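Local coordinates for protein dioxygenase (Pseudomonas brassicacearum, PDB 5V2D) that probably cleaves the central double bond of lignin-derived stilbenes with molecular oxygen, using a non-haem iron ion, at residues 58-63 with 497-501; 373-379 with 437-442; 465-470 with 482-486; 145-149 with 218-222. All blocks are in the same frame, centred on the assembly; numbering follows the deposited sequence.

Contact 1: residues 58-63 with 497-501; sequences IHGTFY and CWAPG
Strand 60-63 runs antiparallel to the C-terminal strand 497-500, their axes 4.7 Å apart at closest, with T61-A499 and Y63-C497 as hydrogen-bonded pairs and G60-P500 and F62-W498 as non-hydrogen-bonded ones. The ladder ends with G501 N giving a bond to H59 O (2.9 Å), the donor standing above that carbonyl plane. The indole of W498 carries most of the side-chain contact: with CG anti to the backbone N (chi1 175°), it reaches across to the facing strand, where CH2 lies 3.4 Å from G60 C and CE3 3.4 Å from T61 O. The missing side chain of G60 makes this possible, because a CB there would run into W498 CZ2 and A499 O. I58 CG2 crosses the far rim of the indole at CH2 (3.8 Å). Shrinking this indole to an alanine is likely to leave a gap beneath G60 and take the packing away from I58. On the other face of the sheet Y63 meets A499 CB at its ring edge, through CE2 (3.6 Å), while C497 SG lies obliquely to the same ring. H59 turns a ring face to G501 CA, a CH-pi contact. Strand 85-93 borders the other side of strand 60-67, so the chain's C-terminus closes the edge of a five-stranded antiparallel sheet, one blade of the seven-bladed beta-propeller characteristic of carotenoid-cleavage-type oxygenases.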
loop_
_atom_site.group_PDB
_atom_site.type_symbol
_atom_site.label_atom_id
_atom_site.label_comp_id
_atom_site.label_asym_id
_atom_site.label_seq_id
_atom_site.Cartn_x
_atom_site.Cartn_y
_atom_site.Cartn_z
ATOM N N ILE A 58 6.397 8.157 -23.299
ATOM C CA ILE A 58 6.428 7.601 -21.921
ATOM C C ILE A 58 7.732 6.846 -21.718
ATOM O O ILE A 58 8.060 5.933 -22.511
ATOM C CB ILE A 58 5.274 6.668 -21.655
ATOM C CG1 ILE A 58 3.949 7.462 -21.716
ATOM C CG2 ILE A 58 5.393 6.057 -20.263
ATOM C CD1 ILE A 58 2.716 6.601 -21.670
ATOM N N HIS A 59 8.483 7.265 -20.729
ATOM C CA HIS A 59 9.820 6.707 -20.518
ATOM C C HIS A 59 10.078 6.582 -19.033
ATOM O O HIS A 59 10.125 7.582 -18.313
ATOM C CB HIS A 59 10.906 7.607 -21.165
ATOM C CG HIS A 59 12.290 7.029 -21.111
ATOM N ND1 HIS A 59 13.415 7.804 -20.889
ATOM C CD2 HIS A 59 12.731 5.754 -21.147
ATOM C CE1 HIS A 59 14.488 7.042 -20.861
ATOM N NE2 HIS A 59 14.102 5.788 -21.003
ATOM N N GLY A 60 10.232 5.355 -18.595
ATOM C CA GLY A 60 10.554 5.038 -17.157
ATOM C C GLY A 60 10.016 3.667 -16.802
ATOM O O GLY A 60 9.713 2.870 -17.678
ATOM N N THR A 61 9.935 3.420 -15.508
ATOM C CA THR A 61 9.580 2.072 -15.024
ATOM C C THR A 61 8.453 2.185 -13.989
ATOM O O THR A 61 8.517 3.004 -13.076
ATOM C CB THR A 61 10.815 1.370 -14.427
ATOM O OG1 THR A 61 11.849 1.308 -15.385
ATOM C CG2 THR A 61 10.458 -0.035 -13.992
ATOM N N PHE A 62 7.446 1.349 -14.175
ATOM C CA PHE A 62 6.364 1.191 -13.207
ATOM C C PHE A 62 6.761 -0.010 -12.341
ATOM O O PHE A 62 6.771 -1.159 -12.850
ATOM C CB PHE A 62 5.065 0.901 -13.934
ATOM C CG PHE A 62 3.889 0.588 -13.052
ATOM C CD1 PHE A 62 3.816 0.983 -11.729
ATOM C CD2 PHE A 62 2.831 -0.103 -13.544
ATOM C CE1 PHE A 62 2.711 0.715 -10.944
ATOM C CE2 PHE A 62 1.715 -0.377 -12.763
ATOM C CZ PHE A 62 1.640 0.049 -11.469
ATOM N N TYR A 63 7.097 0.225 -11.082
ATOM C CA TYR A 63 7.413 -0.846 -10.152
ATOM C C TYR A 63 6.170 -1.106 -9.299
ATOM O O TYR A 63 5.466 -0.176 -8.906
ATOM C CB TYR A 63 8.545 -0.465 -9.205
ATOM C CG TYR A 63 9.840 -0.174 -9.906
ATOM C CD1 TYR A 63 10.692 -1.261 -10.285
ATOM C CD2 TYR A 63 10.263 1.076 -10.155
ATOM C CE1 TYR A 63 11.921 -1.011 -10.884
ATOM C CE2 TYR A 63 11.469 1.322 -10.753
ATOM C CZ TYR A 63 12.306 0.293 -11.097
ATOM O OH TYR A 63 13.495 0.545 -11.705
ATOM N N CYS A 497 4.864 2.347 -7.863
ATOM C CA CYS A 497 5.364 3.739 -8.057
ATOM C C CYS A 497 5.858 3.853 -9.478
ATOM O O CYS A 497 6.155 2.847 -10.166
ATOM C CB CYS A 497 6.507 4.071 -7.123
ATOM S SG CYS A 497 7.997 3.072 -7.414
ATOM N N TRP A 498 5.891 5.098 -9.952
ATOM C CA TRP A 498 6.471 5.413 -11.246
ATOM C C TRP A 498 7.858 6.031 -11.068
ATOM O O TRP A 498 7.977 7.014 -10.336
ATOM C CB TRP A 498 5.537 6.457 -11.949
ATOM C CG TRP A 498 6.172 6.943 -13.288
ATOM C CD1 TRP A 498 6.530 8.203 -13.599
ATOM C CD2 TRP A 498 6.398 6.144 -14.434
ATOM N NE1 TRP A 498 6.985 8.249 -14.847
ATOM C CE2 TRP A 498 6.923 6.999 -15.408
ATOM C CE3 TRP A 498 6.210 4.802 -14.727
ATOM C CZ2 TRP A 498 7.252 6.578 -16.693
ATOM C CZ3 TRP A 498 6.547 4.368 -16.005
ATOM C CH2 TRP A 498 7.045 5.262 -16.986
ATOM N N ALA A 499 8.845 5.513 -11.768
ATOM C CA ALA A 499 10.230 6.021 -11.712
ATOM C C ALA A 499 10.596 6.617 -13.067
ATOM O O ALA A 499 10.826 5.854 -14.014
ATOM C CB ALA A 499 11.194 4.872 -11.419
ATOM N N PRO A 500 10.536 7.935 -13.212
ATOM C CA PRO A 500 10.711 8.557 -14.536
ATOM C C PRO A 500 12.101 8.244 -15.111
ATOM O O PRO A 500 13.055 8.161 -14.367
ATOM C CB PRO A 500 10.638 10.078 -14.253
ATOM C CG PRO A 500 9.910 10.203 -12.981
ATOM C CD PRO A 500 10.210 8.931 -12.164
ATOM N N GLY A 501 12.259 7.905 -16.381
ATOM C CA GLY A 501 13.600 8.078 -17.030
ATOM C C GLY A 501 13.523 9.580 -17.474
ATOM O O GLY A 501 14.326 9.994 -18.220
#

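Contact 2: residues 373-379 with 437-442; sequences FPRCDDR and EPIFIP
R375 and E437 tie two neighbouring blades of the beta-propeller together beside the iron site, where strands 371-375 and 433-442 belong to different sheets. The charged and hydrogen-bonded contacts across the two segments centre on R375. Its chain, bent at chi2 and chi3, offers NE to P438 O (2.9 Å) in the guanidinium plane and on a carbonyl lone pair, and NH2 adds a weak bond to the same oxygen. NH2 also makes a salt bridge to E437 OE1 (3.1 Å), the guanidinium and carboxylate planes turned 70° apart. E437 OE2 accepts from ND1 of the iron ligand H495, making E437 a second-shell residue that probably helps fix that imidazole. A water joins the same OE2 to P374 O.

Packing contacts flank these bonds. The F373 ring crosses E437 at about a right angle, F373 CD1 lying 3.7 Å from E437 CB, and I439 CG2 covers one guanidinium face of R375. Farther out, the F440 ring meets F389, their planes nearly parallel.

The D377 carboxylate lies obliquely against the F440 ring, OD2 3.4 Å from F440 CE2. It grips R379 side-on, OD1 taking NE and OD2 taking NH2, each on its syn lone pair; OD1 also accepts from R379 N, an Asx turn. R379 NH1 and NH2 also bond A447 O and E448 O, so replacing D377 by an alanine would probably cost the carboxylate grip and the Asx turn and leave the guanidinium to backbone carbonyls alone. P442 CB lies over the centre of that guanidinium, 3.9 Å above its plane.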
loop_
_atom_site.group_PDB
_atom_site.type_symbol
_atom_site.label_atom_id
_atom_site.label_comp_id
_atom_site.label_asym_id
_atom_site.label_seq_id
_atom_site.Cartn_x
_atom_site.Cartn_y
_atom_site.Cartn_z
ATOM N N PHE A 373 -7.034 2.937 -2.685
ATOM C CA PHE A 373 -5.890 3.072 -3.517
ATOM C C PHE A 373 -5.771 4.415 -4.225
ATOM O O PHE A 373 -5.530 4.470 -5.450
ATOM C CB PHE A 373 -5.763 1.882 -4.507
ATOM C CG PHE A 373 -5.370 0.567 -3.835
ATOM C CD1 PHE A 373 -4.107 0.381 -3.345
ATOM C CD2 PHE A 373 -6.295 -0.436 -3.696
ATOM C CE1 PHE A 373 -3.710 -0.804 -2.788
ATOM C CE2 PHE A 373 -5.914 -1.676 -3.177
ATOM C CZ PHE A 373 -4.606 -1.862 -2.707
ATOM N N PRO A 374 -5.820 5.501 -3.496
ATOM C CA PRO A 374 -5.707 6.835 -4.061
ATOM C C PRO A 374 -4.345 7.159 -4.595
ATOM O O PRO A 374 -3.342 6.671 -4.107
ATOM C CB PRO A 374 -5.979 7.761 -2.847
ATOM C CG PRO A 374 -5.502 6.940 -1.669
ATOM C CD PRO A 374 -5.901 5.540 -2.011
ATOM N N ARG A 375 -4.286 7.999 -5.601
ATOM C CA ARG A 375 -2.987 8.466 -6.137
ATOM C C ARG A 375 -3.147 9.913 -6.527
ATOM O O ARG A 375 -4.074 10.243 -7.321
ATOM C CB ARG A 375 -2.721 7.688 -7.434
ATOM C CG ARG A 375 -1.570 8.130 -8.302
ATOM C CD ARG A 375 -0.240 7.902 -7.553
ATOM N NE ARG A 375 -0.035 6.455 -7.488
ATOM C CZ ARG A 375 1.030 5.912 -6.877
ATOM N NH1 ARG A 375 1.914 6.703 -6.327
ATOM N NH2 ARG A 375 1.185 4.624 -6.784
ATOM N N CYS A 376 -2.293 10.790 -6.038
ATOM C CA CYS A 376 -2.261 12.146 -6.574
ATOM C C CYS A 376 -1.062 12.271 -7.518
ATOM O O CYS A 376 -0.196 11.397 -7.557
ATOM C CB CYS A 376 -2.178 13.187 -5.474
ATOM S SG CYS A 376 -0.683 13.152 -4.577
ATOM N N ASP A 377 -0.994 13.394 -8.198
ATOM C CA ASP A 377 0.138 13.728 -9.034
ATOM C C ASP A 377 1.373 13.835 -8.120
ATOM O O ASP A 377 1.347 14.680 -7.216
ATOM C CB ASP A 377 -0.184 15.058 -9.746
ATOM C CG ASP A 377 0.845 15.480 -10.790
ATOM O OD1 ASP A 377 2.045 15.188 -10.634
ATOM O OD2 ASP A 377 0.418 16.215 -11.742
ATOM N N ASP A 378 2.419 13.020 -8.352
ATOM C CA ASP A 378 3.631 13.052 -7.520
ATOM C C ASP A 378 4.217 14.440 -7.338
ATOM O O ASP A 378 4.856 14.763 -6.326
ATOM C CB ASP A 378 4.743 12.182 -8.122
ATOM C CG ASP A 378 4.494 10.687 -7.925
ATOM O OD1 ASP A 378 3.748 10.318 -7.019
ATOM O OD2 ASP A 378 5.064 9.857 -8.684
ATOM N N ARG A 379 4.032 15.299 -8.344
ATOM C CA ARG A 379 4.611 16.641 -8.302
ATOM C C ARG A 379 3.900 17.564 -7.333
ATOM O O ARG A 379 4.421 18.608 -7.042
ATOM C CB ARG A 379 4.655 17.244 -9.685
ATOM C CG ARG A 379 5.465 16.388 -10.707
ATOM C CD ARG A 379 5.178 16.867 -12.125
ATOM N NE ARG A 379 3.766 16.758 -12.466
ATOM C CZ ARG A 379 3.195 17.393 -13.505
ATOM N NH1 ARG A 379 3.931 18.193 -14.275
ATOM N NH2 ARG A 379 1.856 17.330 -13.734
ATOM N N GLU A 437 -3.769 -0.999 -7.969
ATOM C CA GLU A 437 -3.432 0.388 -7.707
ATOM C C GLU A 437 -2.852 1.127 -8.915
ATOM O O GLU A 437 -1.873 0.671 -9.529
ATOM C CB GLU A 437 -2.408 0.510 -6.597
ATOM C CG GLU A 437 -2.106 1.978 -6.246
ATOM C CD GLU A 437 -0.969 2.148 -5.224
ATOM O OE1 GLU A 437 0.181 1.880 -5.614
ATOM O OE2 GLU A 437 -1.178 2.593 -4.069
ATOM N N PRO A 438 -3.371 2.323 -9.211
ATOM C CA PRO A 438 -2.824 3.041 -10.345
ATOM C C PRO A 438 -1.629 3.929 -10.039
ATOM O O PRO A 438 -1.446 4.393 -8.928
ATOM C CB PRO A 438 -4.063 3.927 -10.764
ATOM C CG PRO A 438 -4.674 4.293 -9.445
ATOM C CD PRO A 438 -4.556 2.977 -8.623
ATOM N N ILE A 439 -0.871 4.240 -11.097
ATOM C CA ILE A 439 0.088 5.319 -11.072
ATOM C C ILE A 439 -0.341 6.408 -12.054
ATOM O O ILE A 439 -1.132 6.182 -12.984
ATOM C CB ILE A 439 1.484 4.911 -11.437
ATOM C CG1 ILE A 439 1.494 4.034 -12.712
ATOM C CG2 ILE A 439 2.139 4.144 -10.287
ATOM C CD1 ILE A 439 2.825 4.064 -13.424
ATOM N N PHE A 440 0.219 7.600 -11.841
ATOM C CA PHE A 440 0.039 8.723 -12.733
ATOM C C PHE A 440 1.379 9.113 -13.359
ATOM O O PHE A 440 2.379 9.211 -12.645
ATOM C CB PHE A 440 -0.584 9.914 -12.047
ATOM C CG PHE A 440 -0.546 11.159 -12.861
ATOM C CD1 PHE A 440 -1.450 11.324 -13.894
ATOM C CD2 PHE A 440 0.421 12.141 -12.655
ATOM C CE1 PHE A 440 -1.393 12.479 -14.730
ATOM C CE2 PHE A 440 0.439 13.270 -13.466
ATOM C CZ PHE A 440 -0.457 13.434 -14.483
ATOM N N ILE A 441 1.369 9.348 -14.676
ATOM C CA ILE A 441 2.562 9.730 -15.386
ATOM C C ILE A 441 2.277 11.089 -16.069
ATOM O O ILE A 441 1.406 11.147 -16.909
ATOM C CB ILE A 441 2.910 8.700 -16.483
ATOM C CG1 ILE A 441 3.161 7.350 -15.862
ATOM C CG2 ILE A 441 4.144 9.157 -17.256
ATOM C CD1 ILE A 441 3.439 6.201 -16.850
ATOM N N PRO A 442 3.030 12.151 -15.740
ATOM C CA PRO A 442 2.768 13.415 -16.405
ATOM C C PRO A 442 2.994 13.364 -17.895
ATOM O O PRO A 442 3.835 12.664 -18.356
ATOM C CB PRO A 442 3.840 14.360 -15.825
ATOM C CG PRO A 442 4.400 13.639 -14.576
ATOM C CD PRO A 442 4.185 12.226 -14.782
HETATM O O HOH W 1 -2.889 4.151 -2.693
HETATM O O HOH W 2 2.508 8.093 -9.942
#

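Contact 3: residues 465-470 with 482-486; sequences RSELVV and ARIRI
E467 and R483 stand on one face of an antiparallel hairpin whose opposite face carries L468, I484, V470, A482 and I486. The axes of strands 465-470 and 482-486 come within 4.5 Å at 150°, and L468 and I484 exchange a pair of backbone bonds, each 2.8 Å between N and O.

On the apolar face the I486 side chain leans over the neighbouring strand: CD1 drops beside the backbone, 3.7 Å from L468 N, filling the hollow between S466 CB and L468 CB. L468 and I484 run side by side, CB to CB 4.0 Å, and point the same way. The I484 CD1 tip then fits between L468 CD2 and V470 CG2, reaching the latter at 4.0 Å. Across from V470, A482 contributes just a methyl, its CB 4.2 Å from V470 CB.

The other face is a row of charge. R483 extends from CG to NE, its methylenes running past V469 CG1, and bends only at the end (chi4 -108°) to set NH1 in line with E467 OE1. That salt bridge is 2.8 Å long and almost straight, it meets the syn lone pair, and the carboxylate stands 76° from the guanidinium plane. E467 OE2 takes R465 NH1 on its anti side, the donor tilted from the carboxylate plane. E467 thus bridges two arginines, and R465 has a second acidic partner in E463.

Strand 452-460 pairs with 465-472 and strand 50-52 with 482-486, placing the hairpin inside a five-stranded sheet; its apolar face packs on F90 and F92 of strand 85-93.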
loop_
_atom_site.group_PDB
_atom_site.type_symbol
_atom_site.label_atom_id
_atom_site.label_comp_id
_atom_site.label_asym_id
_atom_site.label_seq_id
_atom_site.Cartn_x
_atom_site.Cartn_y
_atom_site.Cartn_z
ATOM N N ARG A 465 -6.687 -13.529 -16.852
ATOM C CA ARG A 465 -5.725 -12.840 -17.732
ATOM C C ARG A 465 -5.478 -11.479 -17.097
ATOM O O ARG A 465 -6.307 -10.993 -16.331
ATOM C CB ARG A 465 -6.359 -12.623 -19.146
ATOM C CG ARG A 465 -5.400 -12.496 -20.287
ATOM C CD ARG A 465 -6.000 -12.791 -21.679
ATOM N NE ARG A 465 -7.204 -11.962 -21.942
ATOM C CZ ARG A 465 -7.255 -10.664 -22.334
ATOM N NH1 ARG A 465 -6.196 -9.856 -22.456
ATOM N NH2 ARG A 465 -8.441 -10.101 -22.638
ATOM N N SER A 466 -4.413 -10.817 -17.492
ATOM C CA SER A 466 -4.002 -9.544 -16.967
ATOM C C SER A 466 -3.523 -8.680 -18.105
ATOM O O SER A 466 -2.901 -9.173 -19.041
ATOM C CB SER A 466 -2.851 -9.736 -15.929
ATOM O OG SER A 466 -3.262 -10.557 -14.865
ATOM N N GLU A 467 -3.814 -7.394 -18.023
ATOM C CA GLU A 467 -3.284 -6.365 -18.930
ATOM C C GLU A 467 -2.795 -5.218 -18.086
ATOM O O GLU A 467 -3.395 -4.953 -17.045
ATOM C CB GLU A 467 -4.412 -5.757 -19.848
ATOM C CG GLU A 467 -4.997 -6.828 -20.724
ATOM C CD GLU A 467 -6.199 -6.327 -21.620
ATOM O OE1 GLU A 467 -6.733 -5.287 -21.352
ATOM O OE2 GLU A 467 -6.579 -6.993 -22.571
ATOM N N LEU A 468 -1.775 -4.525 -18.552
ATOM C CA LEU A 468 -1.461 -3.261 -17.967
ATOM C C LEU A 468 -2.126 -2.165 -18.883
ATOM O O LEU A 468 -1.756 -2.052 -20.090
ATOM C CB LEU A 468 0.017 -3.072 -17.952
ATOM C CG LEU A 468 0.560 -1.896 -17.169
ATOM C CD1 LEU A 468 0.199 -2.002 -15.707
ATOM C CD2 LEU A 468 2.088 -1.821 -17.389
ATOM N N VAL A 469 -3.128 -1.462 -18.366
ATOM C CA VAL A 469 -3.857 -0.489 -19.199
ATOM C C VAL A 469 -3.317 0.926 -19.018
ATOM O O VAL A 469 -2.855 1.294 -17.916
ATOM C CB VAL A 469 -5.363 -0.506 -18.960
ATOM C CG1 VAL A 469 -5.888 -1.855 -19.416
ATOM C CG2 VAL A 469 -5.770 -0.151 -17.543
ATOM N N VAL A 470 -3.342 1.693 -20.105
ATOM C CA VAL A 470 -2.925 3.063 -20.087
ATOM C C VAL A 470 -4.072 3.963 -20.557
ATOM O O VAL A 470 -4.549 3.816 -21.680
ATOM C CB VAL A 470 -1.724 3.259 -21.026
ATOM C CG1 VAL A 470 -1.257 4.722 -20.934
ATOM C CG2 VAL A 470 -0.572 2.277 -20.725
ATOM N N ALA A 482 -4.100 2.342 -24.687
ATOM C CA ALA A 482 -3.235 1.183 -24.937
ATOM C C ALA A 482 -3.487 0.127 -23.889
ATOM O O ALA A 482 -3.719 0.438 -22.728
ATOM C CB ALA A 482 -1.783 1.573 -24.917
ATOM N N ARG A 483 -3.537 -1.114 -24.320
ATOM C CA ARG A 483 -3.618 -2.280 -23.435
ATOM C C ARG A 483 -2.407 -3.144 -23.657
ATOM O O ARG A 483 -2.187 -3.647 -24.759
ATOM C CB ARG A 483 -4.859 -3.117 -23.696
ATOM C CG ARG A 483 -6.189 -2.351 -23.538
ATOM C CD ARG A 483 -7.300 -3.289 -23.872
ATOM N NE ARG A 483 -8.631 -2.759 -23.724
ATOM C CZ ARG A 483 -9.482 -3.114 -22.762
ATOM N NH1 ARG A 483 -9.200 -3.971 -21.801
ATOM N NH2 ARG A 483 -10.646 -2.570 -22.721
ATOM N N ILE A 484 -1.598 -3.276 -22.605
ATOM C CA ILE A 484 -0.364 -4.061 -22.674
ATOM C C ILE A 484 -0.648 -5.470 -22.155
ATOM O O ILE A 484 -0.940 -5.651 -20.962
ATOM C CB ILE A 484 0.738 -3.355 -21.888
ATOM C CG1 ILE A 484 0.955 -1.946 -22.453
ATOM C CG2 ILE A 484 1.997 -4.147 -21.893
ATOM C CD1 ILE A 484 1.561 -1.062 -21.345
ATOM N N ARG A 485 -0.603 -6.474 -23.050
ATOM C CA ARG A 485 -1.048 -7.810 -22.672
ATOM C C ARG A 485 0.121 -8.500 -21.941
ATOM O O ARG A 485 1.260 -8.338 -22.325
ATOM C CB ARG A 485 -1.435 -8.637 -23.874
ATOM C CG ARG A 485 -2.702 -8.174 -24.574
ATOM C CD ARG A 485 -3.134 -9.268 -25.599
ATOM N NE ARG A 485 -4.144 -8.679 -26.474
ATOM C CZ ARG A 485 -3.929 -8.069 -27.632
ATOM N NH1 ARG A 485 -2.721 -8.008 -28.173
ATOM N NH2 ARG A 485 -4.972 -7.586 -28.301
ATOM N N ILE A 486 -0.193 -9.172 -20.868
ATOM C CA ILE A 486 0.802 -9.921 -20.050
ATOM C C ILE A 486 0.455 -11.372 -20.277
ATOM O O ILE A 486 -0.702 -11.764 -20.154
ATOM C CB ILE A 486 0.678 -9.520 -18.587
ATOM C CG1 ILE A 486 0.951 -8.021 -18.471
ATOM C CG2 ILE A 486 1.782 -10.197 -17.773
ATOM C CD1 ILE A 486 0.281 -7.403 -17.326
HETATM O O HOH W 3 -2.511 -12.672 -18.558
#

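Contact 4: residues 145-149 with 218-222; sequences IPHNG and LSPDG
H147 points its imidazole edge at the turn 219-222: S219 O lies at the edge of the H147 ring, near its plane, 3.5 Å from CE1. The ring is sent there by chi1 of 166°, CG anti to the backbone N, and its NE2 corner lies obliquely against G222 CA (3.9 Å). L218 CB touches the same CE1 more distantly. N148, next along, carries its amide alongside D221 O and G222 CA, with OD1 and ND2 each 3.5 Å from D221 O; neither makes a hydrogen bond to it, so this is van der Waals packing. N148 CB also lies over one face of the H147 ring, offset toward its rim. G222 fits because it lacks a side chain: a CB would clash with N148 ND2. The turn itself is type I, closed by G222 N to S219 O. A single water makes the polar link, accepting from N148 N (2.9 Å) and donating to P220 O (2.8 Å). The contact thus sets the hairpin bend after strand 143-147 against the loop joining strands 212-218 and 224-231, two neighbouring four-stranded sheets of the propeller, with H147 also resting on L198 of strand 198-203.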
loop_
_atom_site.group_PDB
_atom_site.type_symbol
_atom_site.label_atom_id
_atom_site.label_comp_id
_atom_site.label_asym_id
_atom_site.label_seq_id
_atom_site.Cartn_x
_atom_site.Cartn_y
_atom_site.Cartn_z
ATOM N N ILE A 145 9.704 2.030 -3.632
ATOM C CA ILE A 145 10.010 3.422 -3.976
ATOM C C ILE A 145 11.467 3.547 -4.353
ATOM O O ILE A 145 12.302 2.891 -3.748
ATOM C CB ILE A 145 9.664 4.367 -2.804
ATOM C CG1 ILE A 145 9.473 5.763 -3.293
ATOM C CG2 ILE A 145 10.729 4.345 -1.685
ATOM C CD1 ILE A 145 8.944 6.703 -2.248
ATOM N N PRO A 146 11.792 4.353 -5.382
ATOM C CA PRO A 146 13.217 4.604 -5.676
ATOM C C PRO A 146 13.817 5.557 -4.663
ATOM O O PRO A 146 13.206 6.531 -4.296
ATOM C CB PRO A 146 13.207 5.322 -7.077
ATOM C CG PRO A 146 11.844 5.164 -7.567
ATOM C CD PRO A 146 10.949 5.061 -6.338
ATOM N N HIS A 147 15.028 5.263 -4.230
ATOM C CA HIS A 147 15.729 6.167 -3.285
ATOM C C HIS A 147 17.236 5.892 -3.365
ATOM O O HIS A 147 17.699 4.760 -3.277
ATOM C CB HIS A 147 15.203 5.985 -1.852
ATOM C CG HIS A 147 16.081 6.622 -0.815
ATOM N ND1 HIS A 147 16.120 7.997 -0.642
ATOM C CD2 HIS A 147 16.993 6.084 0.040
ATOM C CE1 HIS A 147 16.986 8.272 0.332
ATOM N NE2 HIS A 147 17.537 7.140 0.761
ATOM N N ASN A 148 18.003 6.978 -3.594
ATOM C CA ASN A 148 19.475 6.947 -3.528
ATOM C C ASN A 148 20.064 5.815 -4.325
ATOM O O ASN A 148 20.908 5.031 -3.830
ATOM C CB ASN A 148 19.858 6.823 -2.028
ATOM C CG ASN A 148 21.314 7.102 -1.746
ATOM O OD1 ASN A 148 21.975 7.759 -2.529
ATOM N ND2 ASN A 148 21.810 6.594 -0.586
ATOM N N GLY A 149 19.592 5.664 -5.546
ATOM C CA GLY A 149 20.185 4.752 -6.493
ATOM C C GLY A 149 19.747 3.292 -6.403
ATOM O O GLY A 149 20.243 2.442 -7.125
ATOM N N LEU A 218 15.053 12.295 4.995
ATOM C CA LEU A 218 16.282 11.970 4.323
ATOM C C LEU A 218 16.480 12.706 3.010
ATOM O O LEU A 218 15.521 12.950 2.260
ATOM C CB LEU A 218 16.463 10.467 4.104
ATOM C CG LEU A 218 16.431 9.600 5.394
ATOM C CD1 LEU A 218 15.226 8.697 5.421
ATOM C CD2 LEU A 218 17.685 8.804 5.587
ATOM N N SER A 219 17.736 13.089 2.739
ATOM C CA SER A 219 18.083 13.749 1.536
ATOM C C SER A 219 18.063 12.769 0.425
ATOM O O SER A 219 18.083 11.540 0.647
ATOM C CB SER A 219 19.512 14.401 1.684
ATOM O OG SER A 219 20.504 13.423 1.459
ATOM N N PRO A 220 17.999 13.263 -0.821
ATOM C CA PRO A 220 17.998 12.304 -1.968
ATOM C C PRO A 220 19.235 11.426 -2.079
ATOM O O PRO A 220 19.185 10.354 -2.697
ATOM C CB PRO A 220 17.845 13.214 -3.203
ATOM C CG PRO A 220 18.088 14.581 -2.733
ATOM C CD PRO A 220 17.934 14.678 -1.268
ATOM N N ASP A 221 20.330 11.867 -1.499
ATOM C CA ASP A 221 21.571 11.090 -1.432
ATOM C C ASP A 221 21.720 10.336 -0.127
ATOM O O ASP A 221 22.788 9.822 0.159
ATOM C CB ASP A 221 22.738 12.062 -1.780
ATOM C CG ASP A 221 22.503 12.645 -3.216
ATOM O OD1 ASP A 221 22.337 11.780 -4.080
ATOM O OD2 ASP A 221 22.230 13.856 -3.472
ATOM N N GLY A 222 20.650 10.220 0.665
ATOM C CA GLY A 222 20.641 9.273 1.782
ATOM C C GLY A 222 21.056 9.775 3.130
ATOM O O GLY A 222 21.162 9.027 4.102
HETATM O O HOH W 4 16.902 9.645 -4.087
#

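Along the chain, contact 4 closes first, then contact 2, then contact 3, all within the span that contact 1 bridges from near the N-terminus to the last residue. Contacts 1 and 2 have centres about 12 Å apart and touch where F62 and W498 pack on I439 and I441. Contact 3, about 16 Å from contact 1 centre to centre, meets it through F62 and L468 and shares with contact 2 the sheet containing strands 433-442 and 482-486. Contact 4 reaches contact 1 through P146, which packs on C497 and A499, but the centres of contacts 3 and 4 are about 30 Å apart. The C-terminal strand therefore lies among several sheets, close to the iron ligand H495.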